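Local coordinates for protein beta-1,3-1,4-glucanase (PDB 5H4R) that probably hydrolyses mixed-linkage beta-1,3-1,4-glucans such as lichenan, as a glycoside hydrolase family 5 enzyme with a TIM-barrel fold, at residues Asp46-Trp51 and Ala390-Ala395; Val79-Gln84 and Val126-Lys131; Lys133-Ile138 and His180-Ala185. The protein carries 1 engineered substitution. All blocks are in the same frame, centred on the assembly; numbering follows the deposited sequence.

Overall arrangement
The three contacts lie in one beta/alpha barrel of eight parallel strands. Contact 1 packs the turn between helix 39-47 and strand 50-53 against the last helix, 385-395, and encloses the other two along the chain. Contact 2 packs the start of helix 83-91 against helix 116-131 on the outside. Contact 3 pairs strands 135-139 and 181-184 in the barrel wall. Contacts 1 and 3 have centres about 16 Å apart and touch, with Asp46 OD2 lying 2.5 Å from Tyr135 OH. Contacts 2 and 3 have centres about 14 Å apart and meet where Ala129 packs on Val136. The side chain of Glu184, in contact 3, lies about 7 Å from a bound glucose unit.

Contact 1. Residues Asp46-Trp51 and Ala390-Ala395; sequences DMKIGW and AMMKYA
Ile49 meets three residues of the C-terminal helix, Met391, Met392 and Ala395, and supplies most of the apolar contact. Its CB lies 3.8 Å from Ala395 CB. Its two branches part from there. The long branch, with CG1 anti to the backbone N (chi1 -175°), carries CD1 to 3.5 Å from Met391 CB, a tight carbon pair. The short branch puts CG2 at 3.8 Å from Met392 CE, with the sulfur of Met392 almost as near. Met391 crosses Ile49 at about a right angle and continues to Ala343 and Val347 of helix 336-352.

The polar part is at Lys48. Lys48 follows helix 39-47 directly and has a positive phi. Its extended side chain passes over Ala395, where Lys48 CG lies 4.1 Å from Ala395 CB, and then crosses Met392 at about a right angle. Lys48 NZ comes to 4.0 Å from Met392 SD. The ammonium group is hydrogen-bonded to Gly93 O. It also makes a weak bond to a water, which donates to Met392 O at 2.8 Å.

The turn leading into the first strand is thus joined to the last helix mainly by apolar packing, near where the eighth strand closes on the first. Ile49 is buried against the helix. Lys48 covers this packing with its methylene groups while its charged end is held by a carbonyl and water.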
loop_
_atom_site.group_PDB
_atom_site.type_symbol
_atom_site.label_atom_id
_atom_site.label_comp_id
_atom_site.label_asym_id
_atom_site.label_seq_id
_atom_site.Cartn_x
_atom_site.Cartn_y
_atom_site.Cartn_z
ATOM N N ASP A 46 -2.786 -7.289 14.700
ATOM C CA ASP A 46 -1.563 -8.083 14.802
ATOM C C ASP A 46 -0.560 -7.706 13.718
ATOM O O ASP A 46 0.649 -7.878 13.909
ATOM C CB ASP A 46 -1.887 -9.580 14.719
ATOM C CG ASP A 46 -0.766 -10.444 15.239
ATOM O OD1 ASP A 46 -0.321 -10.200 16.387
ATOM O OD2 ASP A 46 -0.329 -11.367 14.510
ATOM N N MET A 47 -1.036 -7.219 12.574
ATOM C CA MET A 47 -0.126 -6.674 11.563
ATOM C C MET A 47 0.736 -5.558 12.124
ATOM O O MET A 47 1.868 -5.380 11.668
ATOM C CB MET A 47 -0.912 -6.166 10.370
ATOM C CG MET A 47 -1.600 -7.273 9.561
ATOM S SD MET A 47 -2.736 -6.617 8.306
ATOM C CE MET A 47 -1.557 -5.813 7.199
ATOM N N LYS A 48 0.193 -4.771 13.057
ATOM C CA LYS A 48 0.925 -3.840 13.918
ATOM C C LYS A 48 1.336 -2.576 13.187
ATOM O O LYS A 48 0.800 -1.497 13.441
ATOM C CB LYS A 48 2.159 -4.497 14.532
ATOM C CG LYS A 48 2.866 -3.570 15.554
ATOM C CD LYS A 48 4.162 -4.119 16.043
ATOM C CE LYS A 48 4.968 -3.075 16.821
ATOM N NZ LYS A 48 6.320 -3.620 17.192
ATOM N N ILE A 49 2.306 -2.704 12.293
ATOM C CA ILE A 49 2.800 -1.579 11.520
ATOM C C ILE A 49 3.652 -2.162 10.406
ATOM O O ILE A 49 4.358 -3.162 10.603
ATOM C CB ILE A 49 3.589 -0.574 12.380
ATOM C CG1 ILE A 49 3.967 0.653 11.523
ATOM C CG2 ILE A 49 4.817 -1.233 13.008
ATOM C CD1 ILE A 49 4.296 1.854 12.328
ATOM N N GLY A 50 3.598 -1.522 9.244
ATOM C CA GLY A 50 4.212 -2.042 8.047
ATOM C C GLY A 50 5.294 -1.153 7.478
ATOM O O GLY A 50 5.362 0.054 7.734
ATOM N N TRP A 51 6.129 -1.782 6.665
ATOM C CA TRP A 51 7.223 -1.133 5.951
ATOM C C TRP A 51 7.125 -1.564 4.501
ATOM O O TRP A 51 7.057 -2.763 4.228
ATOM C CB TRP A 51 8.541 -1.554 6.571
ATOM C CG TRP A 51 9.789 -0.953 6.015
ATOM C CD1 TRP A 51 10.396 0.205 6.422
ATOM C CD2 TRP A 51 10.641 -1.518 4.999
ATOM N NE1 TRP A 51 11.565 0.410 5.705
ATOM C CE2 TRP A 51 11.734 -0.628 4.825
ATOM C CE3 TRP A 51 10.585 -2.672 4.216
ATOM C CZ2 TRP A 51 12.747 -0.861 3.897
ATOM C CZ3 TRP A 51 11.592 -2.906 3.302
ATOM C CH2 TRP A 51 12.666 -2.007 3.152
ATOM N N ALA A 390 9.190 6.760 16.885
ATOM C CA ALA A 390 7.935 7.486 17.063
ATOM C C ALA A 390 6.747 6.613 16.687
ATOM O O ALA A 390 5.725 6.598 17.388
ATOM C CB ALA A 390 7.943 8.763 16.219
ATOM N N MET A 391 6.871 5.869 15.588
ATOM C CA MET A 391 5.797 4.988 15.165
ATOM C C MET A 391 5.665 3.822 16.123
ATOM O O MET A 391 4.553 3.421 16.473
ATOM C CB MET A 391 6.049 4.515 13.739
ATOM C CG MET A 391 6.032 5.674 12.760
ATOM S SD MET A 391 5.981 5.141 11.062
ATOM C CE MET A 391 7.644 4.476 10.855
ATOM N N MET A 392 6.791 3.261 16.561
ATOM C CA MET A 392 6.709 2.052 17.373
ATOM C C MET A 392 6.069 2.326 18.722
ATOM O O MET A 392 5.462 1.421 19.316
ATOM C CB MET A 392 8.097 1.456 17.545
ATOM C CG MET A 392 8.696 0.985 16.273
ATOM S SD MET A 392 7.652 -0.252 15.463
ATOM C CE MET A 392 8.370 -0.160 13.821
ATOM N N LYS A 393 6.216 3.556 19.226
ATOM C CA LYS A 393 5.626 3.931 20.503
ATOM C C LYS A 393 4.117 3.746 20.508
ATOM O O LYS A 393 3.544 3.404 21.547
ATOM C CB LYS A 393 5.977 5.379 20.822
ATOM C CG LYS A 393 5.467 5.870 22.165
ATOM C CD LYS A 393 6.000 7.276 22.449
ATOM C CE LYS A 393 5.448 7.852 23.753
ATOM N NZ LYS A 393 5.844 7.038 24.928
ATOM N N TYR A 394 3.464 3.945 19.359
ATOM C CA TYR A 394 2.010 3.948 19.281
ATOM C C TYR A 394 1.425 2.860 18.386
ATOM O O TYR A 394 0.206 2.782 18.270
ATOM C CB TYR A 394 1.509 5.326 18.805
ATOM C CG TYR A 394 1.891 6.406 19.807
ATOM C CD1 TYR A 394 1.231 6.495 21.000
ATOM C CD2 TYR A 394 2.931 7.299 19.558
ATOM C CE1 TYR A 394 1.570 7.463 21.954
ATOM C CE2 TYR A 394 3.296 8.270 20.509
ATOM C CZ TYR A 394 2.606 8.351 21.690
ATOM O OH TYR A 394 2.936 9.293 22.666
ATOM N N ALA A 395 2.242 2.000 17.780
ATOM C CA ALA A 395 1.721 1.046 16.805
ATOM C C ALA A 395 0.957 -0.127 17.416
ATOM O O ALA A 395 0.022 -0.651 16.787
ATOM C CB ALA A 395 2.866 0.483 15.963
HETATM O O HOH W 1 6.259 -1.256 19.353
#

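Contact 2. Residues Val79-Gln84 and Val126-Lys131; sequences VKTTKQ and VDYAMK
Thr82 and Lys83, at the start of helix 83-91, lie against Tyr128 of helix 116-131. The nearest CA atoms of the two segments are those of Lys83 and Tyr128, 5.2 Å apart. Residues 79-82 are irregular. Thr82 is the N-cap of helix 83-91, and its OG1 accepts from Met85 N. Residues 126-131 are helical.

The Tyr128 ring carries most of the contact. Its CG is anti to the carbonyl carbon (chi1 -61°), which sends the ring out to the Thr82-Lys83 peptide. Lys83 N sits 3.5 Å above the ring plane, over its centre. Thr82 C is over the same face, 3.5 Å from Tyr128 CE2. Lys83 CB adds a CH-pi contact, 4.1 Å from the ring centroid and 28° off the normal. At the ring edge, Thr81 O is 3.7 Å from Tyr128 OH. Both oxygens are hydrogen-bonded to Arg121, the carbonyl to NH2 and the hydroxyl to NH1.

Beyond the ring, Lys83 runs on to Lys131. The two chains cross at about a right angle, with Lys83 CE 3.7 Å from Lys131 CD. Lys83 NZ forms a salt bridge with Asp87. It also donates to a water at 3.0 Å, and that water bonds weakly to Lys131 O.

The contact joins two neighbouring outer helices of the barrel at the surface. The tyrosine ring lies flat on a peptide at the helix start, and Arg121 bridges its hydroxyl to the chain before that helix. The two lysines touch through their aliphatic parts, and the positive charge of Lys83 is probably balanced by Asp87.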
loop_
_atom_site.group_PDB
_atom_site.type_symbol
_atom_site.label_atom_id
_atom_site.label_comp_id
_atom_site.label_asym_id
_atom_site.label_seq_id
_atom_site.Cartn_x
_atom_site.Cartn_y
_atom_site.Cartn_z
ATOM N N VAL A 79 19.844 -1.108 -4.603
ATOM C CA VAL A 79 20.400 -2.108 -3.688
ATOM C C VAL A 79 19.548 -3.363 -3.774
ATOM O O VAL A 79 18.334 -3.296 -3.619
ATOM C CB VAL A 79 20.429 -1.602 -2.225
ATOM C CG1 VAL A 79 21.037 -2.650 -1.290
ATOM C CG2 VAL A 79 21.185 -0.284 -2.093
ATOM N N LYS A 80 20.177 -4.513 -4.038
ATOM C CA LYS A 80 19.417 -5.749 -4.132
ATOM C C LYS A 80 18.955 -6.189 -2.751
ATOM O O LYS A 80 19.708 -6.120 -1.778
ATOM C CB LYS A 80 20.262 -6.840 -4.789
ATOM C CG LYS A 80 19.485 -8.141 -5.073
ATOM C CD LYS A 80 20.300 -9.139 -5.852
ATOM C CE LYS A 80 19.511 -10.429 -6.093
ATOM N NZ LYS A 80 20.302 -11.398 -6.898
ATOM N N THR A 81 17.700 -6.612 -2.675
ATOM C CA THR A 81 17.105 -7.016 -1.407
ATOM C C THR A 81 17.763 -8.278 -0.873
ATOM O O THR A 81 18.088 -9.209 -1.627
ATOM C CB THR A 81 15.599 -7.254 -1.568
ATOM O OG1 THR A 81 15.003 -6.170 -2.277
ATOM C CG2 THR A 81 14.931 -7.343 -0.232
ATOM N N THR A 82 17.955 -8.318 0.444
ATOM C CA THR A 82 18.586 -9.456 1.098
ATOM C C THR A 82 17.778 -9.872 2.313
ATOM O O THR A 82 16.983 -9.092 2.846
ATOM C CB THR A 82 19.998 -9.138 1.555
ATOM O OG1 THR A 82 19.918 -8.159 2.594
ATOM C CG2 THR A 82 20.856 -8.635 0.409
ATOM N N LYS A 83 18.029 -11.106 2.777
ATOM C CA LYS A 83 17.397 -11.542 4.021
ATOM C C LYS A 83 17.846 -10.679 5.198
ATOM O O LYS A 83 17.035 -10.331 6.066
ATOM C CB LYS A 83 17.666 -13.023 4.304
ATOM C CG LYS A 83 16.686 -13.514 5.395
ATOM C CD LYS A 83 16.855 -14.949 5.790
ATOM C CE LYS A 83 15.908 -15.263 6.939
ATOM N NZ LYS A 83 16.296 -14.589 8.214
ATOM N N GLN A 84 19.123 -10.281 5.228
ATOM C CA GLN A 84 19.583 -9.426 6.319
ATOM C C GLN A 84 18.797 -8.119 6.353
ATOM O O GLN A 84 18.489 -7.592 7.424
ATOM C CB GLN A 84 21.088 -9.156 6.180
ATOM C CG GLN A 84 21.694 -8.439 7.366
ATOM C CD GLN A 84 23.196 -8.182 7.213
ATOM O OE1 GLN A 84 23.798 -8.496 6.185
ATOM N NE2 GLN A 84 23.803 -7.609 8.248
ATOM N N VAL A 126 9.570 -12.696 -0.689
ATOM C CA VAL A 126 8.458 -13.057 0.193
ATOM C C VAL A 126 8.944 -14.038 1.257
ATOM O O VAL A 126 8.586 -13.935 2.441
ATOM C CB VAL A 126 7.295 -13.629 -0.639
ATOM C CG1 VAL A 126 6.200 -14.214 0.290
ATOM C CG2 VAL A 126 6.740 -12.549 -1.559
ATOM N N ASP A 127 9.779 -14.998 0.852
ATOM C CA ASP A 127 10.289 -16.003 1.781
ATOM C C ASP A 127 11.155 -15.365 2.864
ATOM O O ASP A 127 11.144 -15.821 4.014
ATOM C CB ASP A 127 11.080 -17.095 1.032
ATOM C CG ASP A 127 10.185 -18.095 0.302
ATOM O OD1 ASP A 127 8.951 -17.956 0.357
ATOM O OD2 ASP A 127 10.714 -19.030 -0.341
ATOM N N TYR A 128 11.928 -14.317 2.521
ATOM C CA TYR A 128 12.693 -13.630 3.559
ATOM C C TYR A 128 11.767 -13.173 4.669
ATOM O O TYR A 128 12.105 -13.272 5.854
ATOM C CB TYR A 128 13.422 -12.381 3.042
ATOM C CG TYR A 128 14.461 -12.535 1.948
ATOM C CD1 TYR A 128 15.162 -13.713 1.752
ATOM C CD2 TYR A 128 14.736 -11.462 1.120
ATOM C CE1 TYR A 128 16.119 -13.817 0.725
ATOM C CE2 TYR A 128 15.680 -11.554 0.109
ATOM C CZ TYR A 128 16.364 -12.714 -0.085
ATOM O OH TYR A 128 17.299 -12.740 -1.107
ATOM N N ALA A 129 10.616 -12.618 4.282
ATOM C CA ALA A 129 9.659 -12.071 5.244
ATOM C C ALA A 129 8.905 -13.172 5.979
ATOM O O ALA A 129 8.650 -13.066 7.191
ATOM C CB ALA A 129 8.685 -11.152 4.524
ATOM N N MET A 130 8.519 -14.231 5.271
ATOM C CA MET A 130 7.866 -15.354 5.946
ATOM C C MET A 130 8.786 -15.978 6.987
ATOM O O MET A 130 8.332 -16.417 8.050
ATOM C CB MET A 130 7.424 -16.415 4.930
ATOM C CG MET A 130 6.429 -15.906 3.897
ATOM S SD MET A 130 4.766 -15.594 4.554
ATOM C CE MET A 130 4.223 -17.231 4.971
ATOM N N LYS A 131 10.089 -16.067 6.699
ATOM C CA LYS A 131 11.006 -16.636 7.679
ATOM C C LYS A 131 11.041 -15.807 8.951
ATOM O O LYS A 131 11.291 -16.348 10.040
ATOM C CB LYS A 131 12.398 -16.763 7.077
ATOM C CG LYS A 131 12.506 -17.924 6.116
ATOM C CD LYS A 131 13.896 -18.003 5.478
ATOM C CE LYS A 131 14.178 -19.378 4.839
ATOM N NZ LYS A 131 13.378 -19.624 3.610
HETATM O O HOH W 2 14.645 -15.652 10.423
#

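Contact 3. Residues Lys133-Ile138 and His180-Ala185; sequences KMYVII and HLIFEA
Strands 135-139 and 181-184 are the third and fourth strands of the TIM barrel and run parallel as neighbours. Four backbone hydrogen bonds join them: Val136 N to His180 O (2.8 Å), Ile182 N to Val136 O (2.7 Å), Ile138 N to Ile182 O (3.1 Å) and Glu184 N to Ile138 O (2.9 Å). The first is the most bent at its acceptor, with a C=O...N angle of 149°.

At the start of the pair, the rings of Tyr135 and His180 stack face to face, with centroids 4.0 Å apart and planes at 20°. His180 CD2 lies over the centre of the tyrosine ring. Tyr135 OH is hydrogen-bonded to Asp46, which ties the stack to helix 39-47.

Val136, Leu181, Ile138 and Phe183 share one face of the sheet. Ile138 and Phe183 lie side by side, pointing the same way. Ile138 CG1 stands between the backbone N and the carbonyl carbon (chi1 57°), which sets it 3.9 Å from Phe183 CD1. Ile137 and Ile182 pack on the other face. Farther along, Ile137 CG2 is 3.7 Å from Glu184 OE1. Glu184 OE2 forms a salt bridge with Arg98 and accepts from Asn139.

The strand pair is therefore fastened by its backbone ladder, with an aromatic stack at its N-terminal end. At the other end, the two bonds to OE2 probably fix the rotation of the buried Glu184 carboxylate near the glycan.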
loop_
_atom_site.group_PDB
_atom_site.type_symbol
_atom_site.label_atom_id
_atom_site.label_comp_id
_atom_site.label_asym_id
_atom_site.label_seq_id
_atom_site.Cartn_x
_atom_site.Cartn_y
_atom_site.Cartn_z
ATOM N N LYS A 133 8.370 -14.442 10.108
ATOM C CA LYS A 133 7.001 -14.528 10.630
ATOM C C LYS A 133 6.241 -13.201 10.480
ATOM O O LYS A 133 5.386 -12.868 11.299
ATOM C CB LYS A 133 7.008 -15.005 12.084
ATOM C CG LYS A 133 7.597 -16.430 12.254
ATOM C CD LYS A 133 7.455 -16.936 13.671
ATOM C CE LYS A 133 8.177 -18.264 13.856
ATOM N NZ LYS A 133 8.191 -18.702 15.279
ATOM N N MET A 134 6.504 -12.476 9.396
ATOM C CA MET A 134 5.896 -11.173 9.138
ATOM C C MET A 134 4.661 -11.354 8.279
ATOM O O MET A 134 4.545 -12.334 7.537
ATOM C CB MET A 134 6.886 -10.239 8.436
ATOM C CG MET A 134 8.078 -9.932 9.279
ATOM S SD MET A 134 9.275 -8.948 8.372
ATOM C CE MET A 134 8.499 -7.336 8.552
ATOM N N TYR A 135 3.715 -10.427 8.415
ATOM C CA TYR A 135 2.669 -10.307 7.416
ATOM C C TYR A 135 3.280 -9.731 6.144
ATOM O O TYR A 135 4.214 -8.932 6.196
ATOM C CB TYR A 135 1.525 -9.433 7.945
ATOM C CG TYR A 135 0.818 -10.071 9.108
ATOM C CD1 TYR A 135 1.309 -9.949 10.392
ATOM C CD2 TYR A 135 -0.337 -10.795 8.916
ATOM C CE1 TYR A 135 0.666 -10.542 11.466
ATOM C CE2 TYR A 135 -0.968 -11.412 9.952
ATOM C CZ TYR A 135 -0.486 -11.276 11.233
ATOM O OH TYR A 135 -1.156 -11.907 12.248
ATOM N N VAL A 136 2.799 -10.194 4.989
ATOM C CA VAL A 136 3.347 -9.795 3.702
ATOM C C VAL A 136 2.193 -9.435 2.787
ATOM O O VAL A 136 1.224 -10.196 2.693
ATOM C CB VAL A 136 4.182 -10.913 3.053
ATOM C CG1 VAL A 136 4.735 -10.467 1.704
ATOM C CG2 VAL A 136 5.310 -11.335 3.971
ATOM N N ILE A 137 2.291 -8.272 2.132
ATOM C CA ILE A 137 1.328 -7.829 1.125
ATOM C C ILE A 137 2.026 -7.768 -0.229
ATOM O O ILE A 137 3.072 -7.127 -0.362
ATOM C CB ILE A 137 0.740 -6.446 1.468
ATOM C CG1 ILE A 137 0.044 -6.453 2.834
ATOM C CG2 ILE A 137 -0.182 -6.001 0.351
ATOM C CD1 ILE A 137 -0.172 -5.056 3.404
ATOM N N ILE A 138 1.439 -8.428 -1.241
ATOM C CA ILE A 138 1.921 -8.307 -2.620
ATOM C C ILE A 138 0.761 -7.808 -3.484
ATOM O O ILE A 138 -0.406 -8.069 -3.179
ATOM C CB ILE A 138 2.488 -9.635 -3.180
ATOM C CG1 ILE A 138 1.473 -10.761 -3.124
ATOM C CG2 ILE A 138 3.743 -10.033 -2.419
ATOM C CD1 ILE A 138 1.982 -12.093 -3.759
ATOM N N HIS A 180 -0.538 -15.231 6.816
ATOM C CA HIS A 180 0.270 -14.022 6.925
ATOM C C HIS A 180 0.503 -13.355 5.566
ATOM O O HIS A 180 0.820 -12.162 5.525
ATOM C CB HIS A 180 1.595 -14.331 7.600
ATOM C CG HIS A 180 1.521 -14.340 9.086
ATOM N ND1 HIS A 180 0.753 -15.251 9.785
ATOM C CD2 HIS A 180 2.112 -13.551 10.012
ATOM C CE1 HIS A 180 0.880 -15.022 11.082
ATOM N NE2 HIS A 180 1.697 -13.994 11.246
ATOM N N LEU A 181 0.337 -14.083 4.459
ATOM C CA LEU A 181 0.428 -13.517 3.120
ATOM C C LEU A 181 -0.940 -13.011 2.660
ATOM O O LEU A 181 -1.931 -13.755 2.672
ATOM C CB LEU A 181 0.960 -14.551 2.129
ATOM C CG LEU A 181 1.090 -14.074 0.692
ATOM C CD1 LEU A 181 2.075 -12.937 0.581
ATOM C CD2 LEU A 181 1.500 -15.233 -0.217
ATOM N N ILE A 182 -0.960 -11.743 2.262
ATOM C CA ILE A 182 -2.146 -10.981 1.879
ATOM C C ILE A 182 -1.977 -10.558 0.424
ATOM O O ILE A 182 -0.898 -10.094 0.036
ATOM C CB ILE A 182 -2.298 -9.745 2.790
ATOM C CG1 ILE A 182 -2.410 -10.187 4.251
ATOM C CG2 ILE A 182 -3.484 -8.867 2.369
ATOM C CD1 ILE A 182 -2.013 -9.097 5.231
ATOM N N PHE A 183 -3.037 -10.705 -0.388
ATOM C CA PHE A 183 -3.020 -10.226 -1.769
ATOM C C PHE A 183 -3.800 -8.923 -1.847
ATOM O O PHE A 183 -4.935 -8.847 -1.358
ATOM C CB PHE A 183 -3.665 -11.213 -2.749
ATOM C CG PHE A 183 -3.029 -12.582 -2.796
ATOM C CD1 PHE A 183 -1.723 -12.796 -2.393
ATOM C CD2 PHE A 183 -3.763 -13.657 -3.264
ATOM C CE1 PHE A 183 -1.161 -14.069 -2.474
ATOM C CE2 PHE A 183 -3.197 -14.914 -3.358
ATOM C CZ PHE A 183 -1.899 -15.119 -2.955
ATOM N N GLU A 184 -3.231 -7.949 -2.541
ATOM C CA GLU A 184 -3.842 -6.638 -2.766
ATOM C C GLU A 184 -4.098 -6.469 -4.258
ATOM O O GLU A 184 -3.148 -6.473 -5.041
ATOM C CB GLU A 184 -2.906 -5.530 -2.244
ATOM C CG GLU A 184 -3.363 -4.109 -2.558
ATOM C CD GLU A 184 -2.279 -3.079 -2.269
ATOM O OE1 GLU A 184 -1.790 -3.047 -1.119
ATOM O OE2 GLU A 184 -1.864 -2.337 -3.208
ATOM N N ALA A 185 -5.368 -6.276 -4.640
ATOM C CA ALA A 185 -5.788 -6.410 -6.033
ATOM C C ALA A 185 -4.919 -5.597 -6.973
ATOM O O ALA A 185 -4.482 -6.073 -8.030
ATOM C CB ALA A 185 -7.239 -5.962 -6.159
#